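Local coordinates for protein putative HTH-type transcriptional regulator ybaQ (Escherichia coli, PDB 2EBY) that probably binds DNA as a helix-turn-helix transcriptional regulator of the VapA/VapI family, at residues 25-36 and 55-63. Numbering follows the deposited sequence.
Sequences LKINELAELLHV and MAFRLAKVF
L34 packs as a knob into a hole formed by M55, R58, L59 and V62. This joins the first helix of the predicted helix-turn-helix motif, 27-34, to helix 53-63 in the core of a Cro/C1-type domain. The short axes cross at 104°. L34 CD2 touches L59 CD2 and V62 CG2, each at 3.6 Å, and its CD1 lies 4.1 Å from M55 SD. V62 CG1 meets L30 CD1 at 4.0 Å and L33 CD1 at 4.1 Å, placed there by a chi1 of 170° that sets CG1 anti to the backbone N. L30 CD1 reaches F63 CZ at 3.7 Å, the two side chains crossing at about a right angle.

R58, from helix 53-63, runs extended from CG to NE to the C-terminal end of helix 27-34. Its NH1 gives a weak, bent hydrogen bond to L34 O (2.8 Å, 124° at the hydrogen). V36 CG1 lies over one guanidinium face, offset toward its rim, 3.8 Å from R58 NE. A methionine here in place of R58 would probably leave E54 and E91 of the second subunit without this positive partner and L34 O without this donor. Farther out, V41 of helix 38-45 touches L30 and V36. R58 NH2 makes salt bridges to E54 OE2 and to E91 OE2 of the second subunit.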
# COMPACT_ATOMS: atom_id res chain seq x y z
N LEU A 25 9.05 -8.67 25.45
CA LEU A 25 7.98 -9.52 24.93
C LEU A 25 8.62 -10.32 23.81
O LEU A 25 9.23 -9.75 22.89
CB LEU A 25 6.84 -8.64 24.40
CG LEU A 25 5.54 -9.30 23.93
CD1 LEU A 25 4.83 -9.94 25.11
CD2 LEU A 25 4.66 -8.24 23.30
N LYS A 26 8.52 -11.65 23.89
CA LYS A 26 9.10 -12.54 22.89
C LYS A 26 8.33 -12.57 21.58
O LYS A 26 7.14 -12.24 21.52
CB LYS A 26 9.16 -13.98 23.41
CG LYS A 26 10.21 -14.27 24.45
CD LYS A 26 10.05 -15.72 24.89
CE LYS A 26 11.12 -16.14 25.88
NZ LYS A 26 10.81 -17.47 26.48
N ILE A 27 9.01 -13.00 20.53
CA ILE A 27 8.41 -13.13 19.21
C ILE A 27 7.21 -14.06 19.34
O ILE A 27 6.11 -13.74 18.89
CB ILE A 27 9.41 -13.74 18.20
CG1 ILE A 27 10.56 -12.77 17.95
CG2 ILE A 27 8.70 -14.10 16.89
CD1 ILE A 27 10.11 -11.43 17.47
N ASN A 28 7.44 -15.21 19.97
CA ASN A 28 6.39 -16.20 20.17
C ASN A 28 5.23 -15.63 20.98
O ASN A 28 4.07 -15.97 20.73
CB ASN A 28 6.94 -17.44 20.87
CG ASN A 28 8.03 -18.12 20.08
OD1 ASN A 28 8.32 -17.72 18.95
ND2 ASN A 28 8.64 -19.16 20.66
N GLU A 29 5.54 -14.80 21.97
CA GLU A 29 4.50 -14.20 22.79
C GLU A 29 3.63 -13.27 21.96
O GLU A 29 2.41 -13.33 22.02
CB GLU A 29 5.11 -13.44 23.98
CG GLU A 29 5.62 -14.36 25.08
CD GLU A 29 6.29 -13.62 26.22
OE1 GLU A 29 7.32 -12.97 25.97
OE2 GLU A 29 5.78 -13.68 27.36
N LEU A 30 4.26 -12.41 21.16
CA LEU A 30 3.51 -11.50 20.31
C LEU A 30 2.69 -12.31 19.31
O LEU A 30 1.53 -11.98 19.04
CB LEU A 30 4.45 -10.56 19.55
CG LEU A 30 3.73 -9.63 18.56
CD1 LEU A 30 2.77 -8.72 19.32
CD2 LEU A 30 4.73 -8.81 17.75
N ALA A 31 3.29 -13.36 18.76
CA ALA A 31 2.60 -14.20 17.79
C ALA A 31 1.28 -14.72 18.34
O ALA A 31 0.25 -14.66 17.66
CB ALA A 31 3.49 -15.37 17.36
N GLU A 32 1.29 -15.23 19.56
CA GLU A 32 0.08 -15.77 20.17
C GLU A 32 -0.94 -14.68 20.47
O GLU A 32 -2.15 -14.93 20.46
CB GLU A 32 0.44 -16.56 21.44
CG GLU A 32 1.57 -17.56 21.18
CD GLU A 32 1.76 -18.58 22.30
OE1 GLU A 32 0.98 -19.55 22.36
OE2 GLU A 32 2.69 -18.39 23.12
N LEU A 33 -0.46 -13.47 20.72
CA LEU A 33 -1.35 -12.34 20.96
C LEU A 33 -2.01 -11.94 19.64
O LEU A 33 -3.23 -11.77 19.56
CB LEU A 33 -0.58 -11.14 21.54
CG LEU A 33 -0.12 -11.21 23.00
CD1 LEU A 33 0.67 -9.95 23.39
CD2 LEU A 33 -1.35 -11.35 23.88
N LEU A 34 -1.20 -11.79 18.59
CA LEU A 34 -1.70 -11.41 17.27
C LEU A 34 -2.47 -12.56 16.65
O LEU A 34 -3.22 -12.39 15.69
CB LEU A 34 -0.53 -11.03 16.34
CG LEU A 34 0.40 -9.87 16.71
CD1 LEU A 34 1.68 -9.94 15.87
CD2 LEU A 34 -0.30 -8.55 16.49
N HIS A 35 -2.28 -13.75 17.23
CA HIS A 35 -2.92 -14.97 16.74
C HIS A 35 -2.46 -15.31 15.31
O HIS A 35 -3.26 -15.71 14.46
CB HIS A 35 -4.44 -14.85 16.78
CG HIS A 35 -5.14 -16.14 16.43
ND1 HIS A 35 -6.37 -16.17 15.80
CD2 HIS A 35 -4.77 -17.43 16.60
CE1 HIS A 35 -6.72 -17.43 15.60
NE2 HIS A 35 -5.77 -18.21 16.08
N VAL A 36 -1.17 -15.15 15.06
CA VAL A 36 -0.58 -15.47 13.77
C VAL A 36 0.58 -16.41 14.07
O VAL A 36 0.97 -16.55 15.22
CB VAL A 36 -0.05 -14.20 13.04
CG1 VAL A 36 -1.21 -13.24 12.75
CG2 VAL A 36 1.02 -13.53 13.89
N MET A 55 -2.56 -7.22 9.06
CA MET A 55 -1.59 -7.28 10.15
C MET A 55 -1.59 -5.96 10.92
O MET A 55 -1.40 -5.96 12.13
CB MET A 55 -0.17 -7.55 9.64
CG MET A 55 0.91 -7.54 10.75
SD MET A 55 0.78 -8.85 12.02
CE MET A 55 1.42 -10.23 11.09
N ALA A 56 -1.79 -4.86 10.20
CA ALA A 56 -1.81 -3.53 10.82
C ALA A 56 -2.97 -3.46 11.82
O ALA A 56 -2.82 -2.87 12.88
CB ALA A 56 -1.97 -2.45 9.76
N PHE A 57 -4.10 -4.04 11.46
CA PHE A 57 -5.27 -4.08 12.36
C PHE A 57 -4.94 -4.87 13.62
O PHE A 57 -5.33 -4.49 14.73
CB PHE A 57 -6.47 -4.74 11.69
CG PHE A 57 -7.35 -3.80 10.91
CD1 PHE A 57 -6.90 -3.18 9.74
CD2 PHE A 57 -8.66 -3.56 11.32
CE1 PHE A 57 -7.74 -2.35 9.00
CE2 PHE A 57 -9.51 -2.73 10.60
CZ PHE A 57 -9.05 -2.12 9.43
N ARG A 58 -4.24 -5.99 13.46
CA ARG A 58 -3.88 -6.84 14.60
C ARG A 58 -2.93 -6.12 15.54
O ARG A 58 -3.10 -6.15 16.76
CB ARG A 58 -3.25 -8.15 14.12
CG ARG A 58 -4.19 -9.09 13.37
CD ARG A 58 -3.38 -10.21 12.75
NE ARG A 58 -4.18 -11.09 11.91
CZ ARG A 58 -5.00 -12.03 12.38
NH1 ARG A 58 -5.13 -12.21 13.68
NH2 ARG A 58 -5.69 -12.79 11.53
N LEU A 59 -1.93 -5.47 14.97
CA LEU A 59 -0.96 -4.73 15.75
C LEU A 59 -1.63 -3.56 16.48
O LEU A 59 -1.35 -3.29 17.65
CB LEU A 59 0.16 -4.22 14.84
CG LEU A 59 1.07 -5.31 14.25
CD1 LEU A 59 1.97 -4.71 13.18
CD2 LEU A 59 1.89 -5.94 15.38
N ALA A 60 -2.52 -2.86 15.78
CA ALA A 60 -3.25 -1.74 16.36
C ALA A 60 -3.97 -2.21 17.62
O ALA A 60 -3.93 -1.54 18.65
CB ALA A 60 -4.26 -1.20 15.37
N LYS A 61 -4.61 -3.37 17.51
CA LYS A 61 -5.36 -3.94 18.63
C LYS A 61 -4.46 -4.34 19.80
O LYS A 61 -4.72 -3.96 20.94
CB LYS A 61 -6.18 -5.14 18.13
CG LYS A 61 -6.93 -5.91 19.21
CD LYS A 61 -8.04 -5.10 19.85
CE LYS A 61 -8.77 -5.90 20.93
NZ LYS A 61 -9.46 -7.11 20.40
N VAL A 62 -3.38 -5.07 19.52
CA VAL A 62 -2.46 -5.52 20.55
C VAL A 62 -1.72 -4.39 21.26
O VAL A 62 -1.52 -4.44 22.48
CB VAL A 62 -1.40 -6.51 19.96
CG1 VAL A 62 -0.29 -6.77 20.97
CG2 VAL A 62 -2.06 -7.83 19.58
N PHE A 63 -1.32 -3.36 20.53
CA PHE A 63 -0.57 -2.28 21.15
C PHE A 63 -1.36 -1.00 21.39
O PHE A 63 -0.80 0.02 21.79
CB PHE A 63 0.69 -1.98 20.34
CG PHE A 63 1.68 -3.11 20.33
CD1 PHE A 63 2.33 -3.49 21.49
CD2 PHE A 63 1.94 -3.81 19.16
CE1 PHE A 63 3.24 -4.55 21.49
CE2 PHE A 63 2.85 -4.87 19.14
CZ PHE A 63 3.50 -5.24 20.31